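Local coordinates for vinylacetyl-CoA Delta-isomerase (Nitrosopumilus maritimus SCM1, PDB 6VJR), which probably dehydrates 4-hydroxybutyryl-CoA and isomerises vinylacetyl-CoA, using FAD, a [4Fe-4S] cluster and an iron ion, at residues T113-D118 / D124-F129. Residues are numbered along the deposited sequence; the frame is centred on the assembly and turned at random.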
loop_
_atom_site.group_PDB
_atom_site.type_symbol
_atom_site.label_atom_id
_atom_site.label_comp_id
_atom_site.label_asym_id
_atom_site.label_seq_id
_atom_site.Cartn_x
_atom_site.Cartn_y
_atom_site.Cartn_z
ATOM N N THR A 113 -15.908 -9.326 -34.045
ATOM C CA THR A 113 -15.808 -8.016 -34.670
ATOM C C THR A 113 -16.099 -8.131 -36.173
ATOM O O THR A 113 -16.849 -7.330 -36.725
ATOM C CB THR A 113 -14.444 -7.394 -34.408
ATOM O OG1 THR A 113 -14.220 -7.302 -33.003
ATOM C CG2 THR A 113 -14.403 -6.006 -35.019
ATOM N N THR A 114 -15.503 -9.110 -36.870
ATOM C CA THR A 114 -15.723 -9.269 -38.315
ATOM C C THR A 114 -17.207 -9.472 -38.621
ATOM O O THR A 114 -17.712 -8.967 -39.626
ATOM C CB THR A 114 -14.893 -10.409 -38.893
ATOM O OG1 THR A 114 -15.138 -11.602 -38.155
ATOM C CG2 THR A 114 -13.418 -10.061 -38.970
ATOM N N PHE A 115 -17.890 -10.256 -37.780
ATOM C CA PHE A 115 -19.312 -10.497 -37.926
ATOM C C PHE A 115 -20.088 -9.180 -37.939
ATOM O O PHE A 115 -20.981 -8.976 -38.778
ATOM C CB PHE A 115 -19.777 -11.444 -36.816
ATOM C CG PHE A 115 -21.240 -11.837 -36.942
ATOM C CD1 PHE A 115 -22.240 -10.997 -36.481
ATOM C CD2 PHE A 115 -21.606 -13.066 -37.465
ATOM C CE1 PHE A 115 -23.554 -11.382 -36.523
ATOM C CE2 PHE A 115 -22.935 -13.433 -37.536
ATOM C CZ PHE A 115 -23.905 -12.590 -37.068
ATOM N N GLU A 116 -19.708 -8.274 -37.022
ATOM C CA GLU A 116 -20.417 -7.020 -36.857
ATOM C C GLU A 116 -20.079 -6.042 -37.975
ATOM O O GLU A 116 -20.965 -5.314 -38.383
ATOM C CB GLU A 116 -20.239 -6.447 -35.457
ATOM C CG GLU A 116 -20.992 -7.321 -34.450
ATOM C CD GLU A 116 -20.998 -6.879 -32.999
ATOM O OE1 GLU A 116 -21.422 -5.720 -32.794
ATOM O OE2 GLU A 116 -20.651 -7.691 -32.102
ATOM N N ILE A 117 -18.842 -6.024 -38.485
ATOM C CA ILE A 117 -18.538 -5.214 -39.644
ATOM C C ILE A 117 -19.447 -5.610 -40.801
ATOM O O ILE A 117 -20.032 -4.741 -41.445
ATOM C CB ILE A 117 -17.066 -5.348 -40.059
ATOM C CG1 ILE A 117 -16.110 -4.941 -38.942
ATOM C CG2 ILE A 117 -16.831 -4.546 -41.331
ATOM C CD1 ILE A 117 -14.651 -5.232 -39.211
ATOM N N ASP A 118 -19.544 -6.929 -41.063
ATOM C CA ASP A 118 -20.308 -7.462 -42.184
ATOM C C ASP A 118 -21.794 -7.135 -42.050
ATOM O O ASP A 118 -22.452 -6.817 -43.052
ATOM C CB ASP A 118 -20.121 -8.962 -42.329
ATOM C CG ASP A 118 -18.731 -9.415 -42.760
ATOM O OD1 ASP A 118 -17.880 -8.534 -43.121
ATOM O OD2 ASP A 118 -18.498 -10.649 -42.744
ATOM N N ASP A 124 -17.613 -9.491 -46.413
ATOM C CA ASP A 124 -17.484 -10.907 -46.088
ATOM C C ASP A 124 -16.191 -11.177 -45.328
ATOM O O ASP A 124 -15.589 -12.238 -45.466
ATOM C CB ASP A 124 -17.520 -11.808 -47.302
ATOM C CG ASP A 124 -16.479 -11.470 -48.349
ATOM O OD1 ASP A 124 -15.709 -10.547 -48.092
ATOM O OD2 ASP A 124 -16.504 -12.072 -49.439
ATOM N N TYR A 125 -15.824 -10.237 -44.459
ATOM C CA TYR A 125 -14.689 -10.412 -43.569
ATOM C C TYR A 125 -14.844 -11.628 -42.659
ATOM O O TYR A 125 -13.851 -12.297 -42.352
ATOM C CB TYR A 125 -14.424 -9.154 -42.752
ATOM C CG TYR A 125 -14.234 -7.904 -43.595
ATOM C CD1 TYR A 125 -13.188 -7.795 -44.498
ATOM C CD2 TYR A 125 -15.036 -6.785 -43.411
ATOM C CE1 TYR A 125 -13.003 -6.657 -45.272
ATOM C CE2 TYR A 125 -14.863 -5.645 -44.183
ATOM C CZ TYR A 125 -13.826 -5.560 -45.098
ATOM O OH TYR A 125 -13.687 -4.443 -45.876
ATOM N N HIS A 126 -16.048 -11.859 -42.152
ATOM C CA HIS A 126 -16.278 -12.980 -41.252
ATOM C C HIS A 126 -16.056 -14.302 -41.993
ATOM O O HIS A 126 -15.438 -15.206 -41.432
ATOM C CB HIS A 126 -17.664 -12.876 -40.605
ATOM C CG HIS A 126 -17.872 -13.812 -39.500
ATOM N ND1 HIS A 126 -17.156 -13.693 -38.331
ATOM C CD2 HIS A 126 -18.683 -14.873 -39.348
ATOM C CE1 HIS A 126 -17.510 -14.684 -37.492
ATOM N NE2 HIS A 126 -18.450 -15.414 -38.103
ATOM N N LYS A 127 -16.574 -14.432 -43.229
ATOM C CA LYS A 127 -16.371 -15.629 -44.052
ATOM C C LYS A 127 -14.889 -15.867 -44.321
ATOM O O LYS A 127 -14.378 -16.977 -44.113
ATOM C CB LYS A 127 -17.150 -15.538 -45.378
ATOM C CG LYS A 127 -18.657 -15.560 -45.236
ATOM C CD LYS A 127 -19.472 -15.428 -46.524
ATOM C CE LYS A 127 -20.814 -14.729 -46.345
ATOM N NZ LYS A 127 -20.682 -13.280 -46.088
ATOM N N ARG A 128 -14.181 -14.782 -44.692
ATOM C CA ARG A 128 -12.740 -14.846 -44.868
ATOM C C ARG A 128 -12.076 -15.319 -43.578
ATOM O O ARG A 128 -11.209 -16.209 -43.601
ATOM C CB ARG A 128 -12.213 -13.474 -45.271
ATOM C CG ARG A 128 -12.614 -13.026 -46.660
ATOM C CD ARG A 128 -12.105 -11.610 -46.785
ATOM N NE ARG A 128 -12.462 -11.032 -48.076
ATOM C CZ ARG A 128 -12.224 -9.782 -48.440
ATOM N NH1 ARG A 128 -12.633 -9.299 -49.614
ATOM N NH2 ARG A 128 -11.576 -9.009 -47.648
ATOM N N PHE A 129 -12.450 -14.688 -42.448
ATOM C CA PHE A 129 -11.848 -15.039 -41.188
ATOM C C PHE A 129 -12.085 -16.506 -40.811
ATOM O O PHE A 129 -11.157 -17.182 -40.370
ATOM C CB PHE A 129 -12.290 -14.032 -40.122
ATOM C CG PHE A 129 -11.633 -14.365 -38.798
ATOM C CD1 PHE A 129 -10.268 -14.201 -38.608
ATOM C CD2 PHE A 129 -12.371 -14.893 -37.755
ATOM C CE1 PHE A 129 -9.693 -14.561 -37.407
ATOM C CE2 PHE A 129 -11.786 -15.191 -36.536
ATOM C CZ PHE A 129 -10.455 -15.052 -36.379
HETATM O O HOH W 1 -19.153 -12.719 -44.000
#
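An antiparallel helical hairpin brings Asp118, near the end of helix 101-121, against Tyr125 and His126 in the first turn of helix 125-139; the two short axes run at 149° and come within 8.2 Å. The Asp118 carboxylate grips the start of the second helix with both oxygens: OD1 takes the backbone N of Tyr125 through its syn lone pair at 3.0 Å, in a rather bent bond, and OD2 receives the backbone N of His126 at 2.8 Å, much straighter at 161°. Negative charge at this helix N-terminus is likely to be favoured by the helix dipole. OD1 also bonds Thr123 OG1 in the connecting turn, while a water links OD2 to the backbone N and the NZ of Lys127. An alanine in place of Asp118 would probably leave the amides of Tyr125 and His126 without these acceptors and loosen the start of the helix. With CG anti to its backbone N (chi1 -169°), the His126 ring extends toward the flank of helix 101-121, where ND1 donates in the ring plane to Thr114 OG1 at 2.9 Å. Phe115 CB lies over one face of this imidazole, 4.0 Å from its centroid, and the Phe115 ring turns its edge to the imidazole in a T-shaped pair. Ile117 CG2 meets the edge of the Tyr125 ring at CD2, 3.5 Å away. Thr114 OG1 is also bonded to Leu110 O, and Tyr125 OH to Glu274. Strand 269-272 lines the hairpin, with Phe270 touching Thr114, Met271 Ile117 and His272 Tyr125, while helix 278-292 packs against Thr113 and Glu116.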